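Local structure of dnab-like replicative helicase (Bacillus phage SPP1, 3BH0) at residues A[254-266]-A[277-289]. The protein is a DnaB-family replicative helicase, here its ATPase domain, which probably couples ATP hydrolysis to 5'-3' unwinding of duplex DNA at the replication fork. Numbering follows the deposited sequence.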
loop_
_atom_site.group_PDB
_atom_site.type_symbol
_atom_site.label_atom_id
_atom_site.label_comp_id
_atom_site.label_asym_id
_atom_site.label_seq_id
_atom_site.Cartn_x
_atom_site.Cartn_y
_atom_site.Cartn_z
ATOM N N GLU A 254 15.418 -3.678 -0.918
ATOM C CA GLU A 254 15.181 -3.956 -2.333
ATOM C C GLU A 254 15.280 -5.447 -2.662
ATOM O O GLU A 254 14.647 -5.932 -3.602
ATOM C CB GLU A 254 16.110 -3.134 -3.238
ATOM C CG GLU A 254 17.538 -3.645 -3.362
ATOM C CD GLU A 254 18.294 -3.000 -4.519
ATOM O OE1 GLU A 254 19.272 -2.278 -4.229
ATOM O OE2 GLU A 254 17.915 -3.211 -5.703
ATOM N N GLN A 255 16.073 -6.173 -1.882
ATOM C CA GLN A 255 16.238 -7.602 -2.108
ATOM C C GLN A 255 15.002 -8.401 -1.695
ATOM O O GLN A 255 14.522 -9.235 -2.458
ATOM C CB GLN A 255 17.538 -8.096 -1.468
ATOM C CG GLN A 255 18.760 -7.643 -2.313
ATOM C CD GLN A 255 20.093 -7.747 -1.592
ATOM O OE1 GLN A 255 20.363 -8.723 -0.907
ATOM N NE2 GLN A 255 20.936 -6.737 -1.759
ATOM N N ASP A 256 14.447 -8.095 -0.527
ATOM C CA ASP A 256 13.315 -8.865 -0.006
ATOM C C ASP A 256 11.982 -8.664 -0.722
ATOM O O ASP A 256 11.203 -9.609 -0.860
ATOM C CB ASP A 256 13.171 -8.640 1.498
ATOM C CG ASP A 256 14.346 -9.202 2.269
ATOM O OD1 ASP A 256 14.921 -10.228 1.820
ATOM O OD2 ASP A 256 14.706 -8.621 3.309
ATOM N N ALA A 257 11.733 -7.446 -1.196
ATOM C CA ALA A 257 10.459 -7.115 -1.822
ATOM C C ALA A 257 10.301 -7.780 -3.187
ATOM O O ALA A 257 11.237 -7.868 -3.984
ATOM C CB ALA A 257 10.294 -5.605 -1.939
ATOM N N ASP A 258 9.099 -8.260 -3.439
ATOM C CA ASP A 258 8.743 -8.790 -4.738
ATOM C C ASP A 258 8.351 -7.642 -5.657
ATOM O O ASP A 258 8.666 -7.639 -6.850
ATOM C CB ASP A 258 7.601 -9.798 -4.564
ATOM C CG ASP A 258 7.923 -10.822 -3.497
ATOM O OD1 ASP A 258 8.999 -11.463 -3.605
ATOM O OD2 ASP A 258 7.156 -10.942 -2.521
ATOM N N ILE A 259 7.662 -6.663 -5.079
ATOM C CA ILE A 259 7.205 -5.500 -5.814
ATOM C C ILE A 259 7.619 -4.209 -5.101
ATOM O O ILE A 259 7.443 -4.061 -3.892
ATOM C CB ILE A 259 5.683 -5.547 -6.062
ATOM C CG1 ILE A 259 5.312 -6.865 -6.758
ATOM C CG2 ILE A 259 5.251 -4.342 -6.912
ATOM C CD1 ILE A 259 3.820 -7.162 -6.892
ATOM N N ILE A 260 8.187 -3.294 -5.864
ATOM C CA ILE A 260 8.510 -1.976 -5.365
ATOM C C ILE A 260 7.884 -0.945 -6.281
ATOM O O ILE A 260 8.265 -0.795 -7.443
ATOM C CB ILE A 260 10.033 -1.753 -5.259
ATOM C CG1 ILE A 260 10.652 -2.787 -4.308
ATOM C CG2 ILE A 260 10.340 -0.294 -4.837
ATOM C CD1 ILE A 260 12.193 -2.759 -4.229
ATOM N N GLU A 261 6.901 -0.237 -5.754
ATOM C CA GLU A 261 6.308 0.842 -6.505
ATOM C C GLU A 261 6.702 2.205 -5.940
ATOM O O GLU A 261 6.426 2.517 -4.791
ATOM C CB GLU A 261 4.796 0.650 -6.660
ATOM C CG GLU A 261 4.122 -0.034 -5.515
ATOM C CD GLU A 261 2.787 -0.654 -5.884
ATOM O OE1 GLU A 261 2.796 -1.742 -6.467
ATOM O OE2 GLU A 261 1.728 -0.087 -5.553
ATOM N N PHE A 262 7.420 2.976 -6.754
ATOM C CA PHE A 262 7.739 4.361 -6.457
ATOM C C PHE A 262 6.621 5.265 -6.963
ATOM O O PHE A 262 5.981 4.968 -7.973
ATOM C CB PHE A 262 9.043 4.779 -7.136
ATOM C CG PHE A 262 10.276 4.095 -6.606
ATOM C CD1 PHE A 262 10.487 3.946 -5.247
ATOM C CD2 PHE A 262 11.258 3.655 -7.482
ATOM C CE1 PHE A 262 11.653 3.330 -4.766
ATOM C CE2 PHE A 262 12.433 3.053 -7.017
ATOM C CZ PHE A 262 12.626 2.887 -5.657
ATOM N N LEU A 263 6.387 6.352 -6.241
ATOM C CA LEU A 263 5.488 7.409 -6.678
ATOM C C LEU A 263 6.288 8.665 -6.986
ATOM O O LEU A 263 7.205 9.036 -6.258
ATOM C CB LEU A 263 4.428 7.708 -5.619
ATOM C CG LEU A 263 3.128 6.893 -5.496
ATOM C CD1 LEU A 263 3.124 5.537 -6.191
ATOM C CD2 LEU A 263 2.834 6.700 -4.041
ATOM N N TYR A 264 5.938 9.313 -8.084
ATOM C CA TYR A 264 6.552 10.556 -8.483
ATOM C C TYR A 264 5.462 11.437 -9.036
ATOM O O TYR A 264 4.686 11.013 -9.890
ATOM C CB TYR A 264 7.612 10.279 -9.540
ATOM C CG TYR A 264 8.270 11.498 -10.123
ATOM C CD1 TYR A 264 9.264 12.175 -9.424
ATOM C CD2 TYR A 264 7.920 11.959 -11.386
ATOM C CE1 TYR A 264 9.883 13.287 -9.966
ATOM C CE2 TYR A 264 8.525 13.070 -11.937
ATOM C CZ TYR A 264 9.504 13.731 -11.228
ATOM O OH TYR A 264 10.115 14.834 -11.772
ATOM N N ARG A 265 5.400 12.660 -8.526
ATOM C CA ARG A 265 4.416 13.638 -8.971
ATOM C C ARG A 265 5.181 14.821 -9.578
ATOM O O ARG A 265 5.691 15.671 -8.855
ATOM C CB ARG A 265 3.563 14.041 -7.775
ATOM C CG ARG A 265 2.333 14.843 -8.101
ATOM C CD ARG A 265 1.588 15.188 -6.826
ATOM N NE ARG A 265 1.267 16.608 -6.806
ATOM C CZ ARG A 265 1.765 17.495 -5.946
ATOM N NH1 ARG A 265 2.599 17.117 -4.986
ATOM N NH2 ARG A 265 1.413 18.769 -6.046
ATOM N N ASP A 266 5.294 14.847 -10.907
ATOM C CA ASP A 266 6.190 15.794 -11.603
ATOM C C ASP A 266 5.950 17.263 -11.252
ATOM O O ASP A 266 6.902 18.050 -11.193
ATOM C CB ASP A 266 6.162 15.595 -13.136
ATOM C CG ASP A 266 7.300 16.339 -13.858
ATOM O OD1 ASP A 266 8.225 15.695 -14.397
ATOM O OD2 ASP A 266 7.297 17.577 -13.897
ATOM N N ASN A 277 -1.048 17.297 -12.523
ATOM C CA ASN A 277 -1.930 16.435 -11.741
ATOM C C ASN A 277 -1.785 14.945 -12.079
ATOM O O ASN A 277 -2.722 14.164 -11.917
ATOM C CB ASN A 277 -3.387 16.899 -11.868
ATOM C CG ASN A 277 -3.634 18.265 -11.232
ATOM O OD1 ASN A 277 -4.644 18.910 -11.509
ATOM N ND2 ASN A 277 -2.729 18.700 -10.371
ATOM N N ILE A 278 -0.599 14.558 -12.546
ATOM C CA ILE A 278 -0.288 13.148 -12.807
ATOM C C ILE A 278 0.666 12.598 -11.736
ATOM O O ILE A 278 1.713 13.175 -11.462
ATOM C CB ILE A 278 0.311 12.925 -14.224
ATOM C CG1 ILE A 278 -0.705 13.273 -15.332
ATOM C CG2 ILE A 278 0.844 11.503 -14.372
ATOM C CD1 ILE A 278 -1.860 12.280 -15.503
ATOM N N VAL A 279 0.259 11.495 -11.118
ATOM C CA VAL A 279 1.138 10.721 -10.283
ATOM C C VAL A 279 1.512 9.486 -11.082
ATOM O O VAL A 279 0.641 8.703 -11.469
ATOM C CB VAL A 279 0.463 10.318 -8.953
ATOM C CG1 VAL A 279 1.270 9.232 -8.231
ATOM C CG2 VAL A 279 0.325 11.531 -8.056
ATOM N N GLU A 280 2.801 9.307 -11.331
ATOM C CA GLU A 280 3.242 8.062 -11.931
ATOM C C GLU A 280 3.710 7.025 -10.897
ATOM O O GLU A 280 4.502 7.316 -9.982
ATOM C CB GLU A 280 4.252 8.287 -13.058
ATOM C CG GLU A 280 5.529 9.001 -12.703
ATOM C CD GLU A 280 6.453 9.161 -13.917
ATOM O OE1 GLU A 280 6.078 9.855 -14.887
ATOM O OE2 GLU A 280 7.568 8.584 -13.905
ATOM N N VAL A 281 3.158 5.824 -11.038
ATOM C CA VAL A 281 3.556 4.683 -10.254
ATOM C C VAL A 281 4.664 3.971 -11.017
ATOM O O VAL A 281 4.420 3.322 -12.036
ATOM C CB VAL A 281 2.365 3.750 -9.990
ATOM C CG1 VAL A 281 2.786 2.574 -9.144
ATOM C CG2 VAL A 281 1.243 4.507 -9.302
ATOM N N ILE A 282 5.890 4.120 -10.535
ATOM C CA ILE A 282 7.025 3.467 -11.165
ATOM C C ILE A 282 7.303 2.138 -10.471
ATOM O O ILE A 282 7.751 2.126 -9.326
ATOM C CB ILE A 282 8.304 4.345 -11.114
ATOM C CG1 ILE A 282 7.980 5.785 -11.509
ATOM C CG2 ILE A 282 9.414 3.736 -11.969
ATOM C CD1 ILE A 282 9.109 6.789 -11.214
ATOM N N ILE A 283 7.013 1.036 -11.165
ATOM C CA ILE A 283 7.349 -0.325 -10.735
ATOM C C ILE A 283 8.849 -0.542 -10.985
ATOM O O ILE A 283 9.264 -0.805 -12.107
ATOM C CB ILE A 283 6.496 -1.395 -11.490
ATOM C CG1 ILE A 283 5.015 -1.306 -11.104
ATOM C CG2 ILE A 283 6.959 -2.798 -11.162
ATOM C CD1 ILE A 283 4.207 -0.201 -11.810
ATOM N N ALA A 284 9.661 -0.391 -9.941
ATOM C CA ALA A 284 11.122 -0.437 -10.088
ATOM C C ALA A 284 11.655 -1.860 -9.921
ATOM O O ALA A 284 12.763 -2.174 -10.349
ATOM C CB ALA A 284 11.775 0.494 -9.109
ATOM N N LYS A 285 10.852 -2.712 -9.289
ATOM C CA LYS A 285 11.173 -4.111 -9.129
ATOM C C LYS A 285 9.909 -4.935 -9.227
ATOM O O LYS A 285 8.862 -4.588 -8.653
ATOM C CB LYS A 285 11.876 -4.393 -7.801
ATOM C CG LYS A 285 12.422 -5.799 -7.749
ATOM C CD LYS A 285 12.894 -6.203 -6.373
ATOM C CE LYS A 285 13.378 -7.670 -6.402
ATOM N NZ LYS A 285 13.514 -8.191 -5.039
ATOM N N HIS A 286 10.016 -6.021 -9.982
ATOM C CA HIS A 286 8.925 -6.949 -10.149
ATOM C C HIS A 286 9.489 -8.358 -10.357
ATOM O O HIS A 286 10.032 -8.680 -11.428
ATOM C CB HIS A 286 8.025 -6.523 -11.313
ATOM C CG HIS A 286 6.697 -7.206 -11.308
ATOM N ND1 HIS A 286 5.662 -6.830 -12.134
ATOM C CD2 HIS A 286 6.230 -8.235 -10.564
ATOM C CE1 HIS A 286 4.618 -7.605 -11.907
ATOM N NE2 HIS A 286 4.939 -8.468 -10.961
ATOM N N ARG A 287 9.360 -9.185 -9.317
ATOM C CA ARG A 287 9.995 -10.507 -9.276
ATOM C C ARG A 287 9.437 -11.475 -10.326
ATOM O O ARG A 287 10.184 -12.185 -10.994
ATOM C CB ARG A 287 9.868 -11.123 -7.880
ATOM C CG ARG A 287 10.802 -12.311 -7.669
ATOM C CD ARG A 287 10.616 -12.996 -6.340
ATOM N NE ARG A 287 10.956 -12.179 -5.163
ATOM C CZ ARG A 287 12.173 -11.745 -4.835
ATOM N NH1 ARG A 287 13.229 -12.002 -5.608
ATOM N NH2 ARG A 287 12.332 -11.030 -3.730
ATOM N N ASP A 288 8.117 -11.468 -10.469
ATOM C CA ASP A 288 7.399 -12.407 -11.317
ATOM C C ASP A 288 6.646 -11.658 -12.422
ATOM O O ASP A 288 5.469 -11.909 -12.647
ATOM C CB ASP A 288 6.416 -13.210 -10.446
ATOM C CG ASP A 288 6.049 -14.571 -11.049
ATOM O OD1 ASP A 288 6.956 -15.281 -11.570
ATOM O OD2 ASP A 288 4.843 -14.937 -10.981
ATOM N N GLY A 289 7.320 -10.740 -13.108
ATOM C CA GLY A 289 6.664 -9.958 -14.137
ATOM C C GLY A 289 7.402 -8.711 -14.574
ATOM O O GLY A 289 8.546 -8.493 -14.166
#
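K285 and R287 satisfy carbonyl oxygens at the C-terminal end of helix 252-256, where the helix's own NH groups run out. The fully extended K285 chain, its CG anti to the backbone N (chi1 -170°), delivers NZ to E254 O at 2.9 Å and to A257 O at 2.5 Å, the latter nearly along the C=O axis. At its root, K285 CB packs against I260 CD1. R287 bends at chi3 (-65°), and its NH2 reaches Q255 O at 3.1 Å within the guanidinium plane. R287 NE, in a salt bridge, gives a nearly straight hydrogen bond of 2.6 Å to the anti lone pair of D258 OD1, the two planes 75° apart. R68 also meets OD1, while K214 and the F70 amide take OD2. R287 N bonds D258 O. I260 O accepts A284 N and I260 N gives to K285 O, a classic beta bulge at A284 and K285. F262 N to I282 O and I282 N to F262 O are both 2.7 Å; Y264 and E280 likewise pair both ways. A284 CB lies 3.4 Å from F262 CE2; on the opposite sheet face, L263 CD1 packs on V281 CG2, beside F84. The backbone ladder joins strands 259-265 and 278-286 where the parallel sheet of the RecA-like P-loop ATPase core passes into its antiparallel extension.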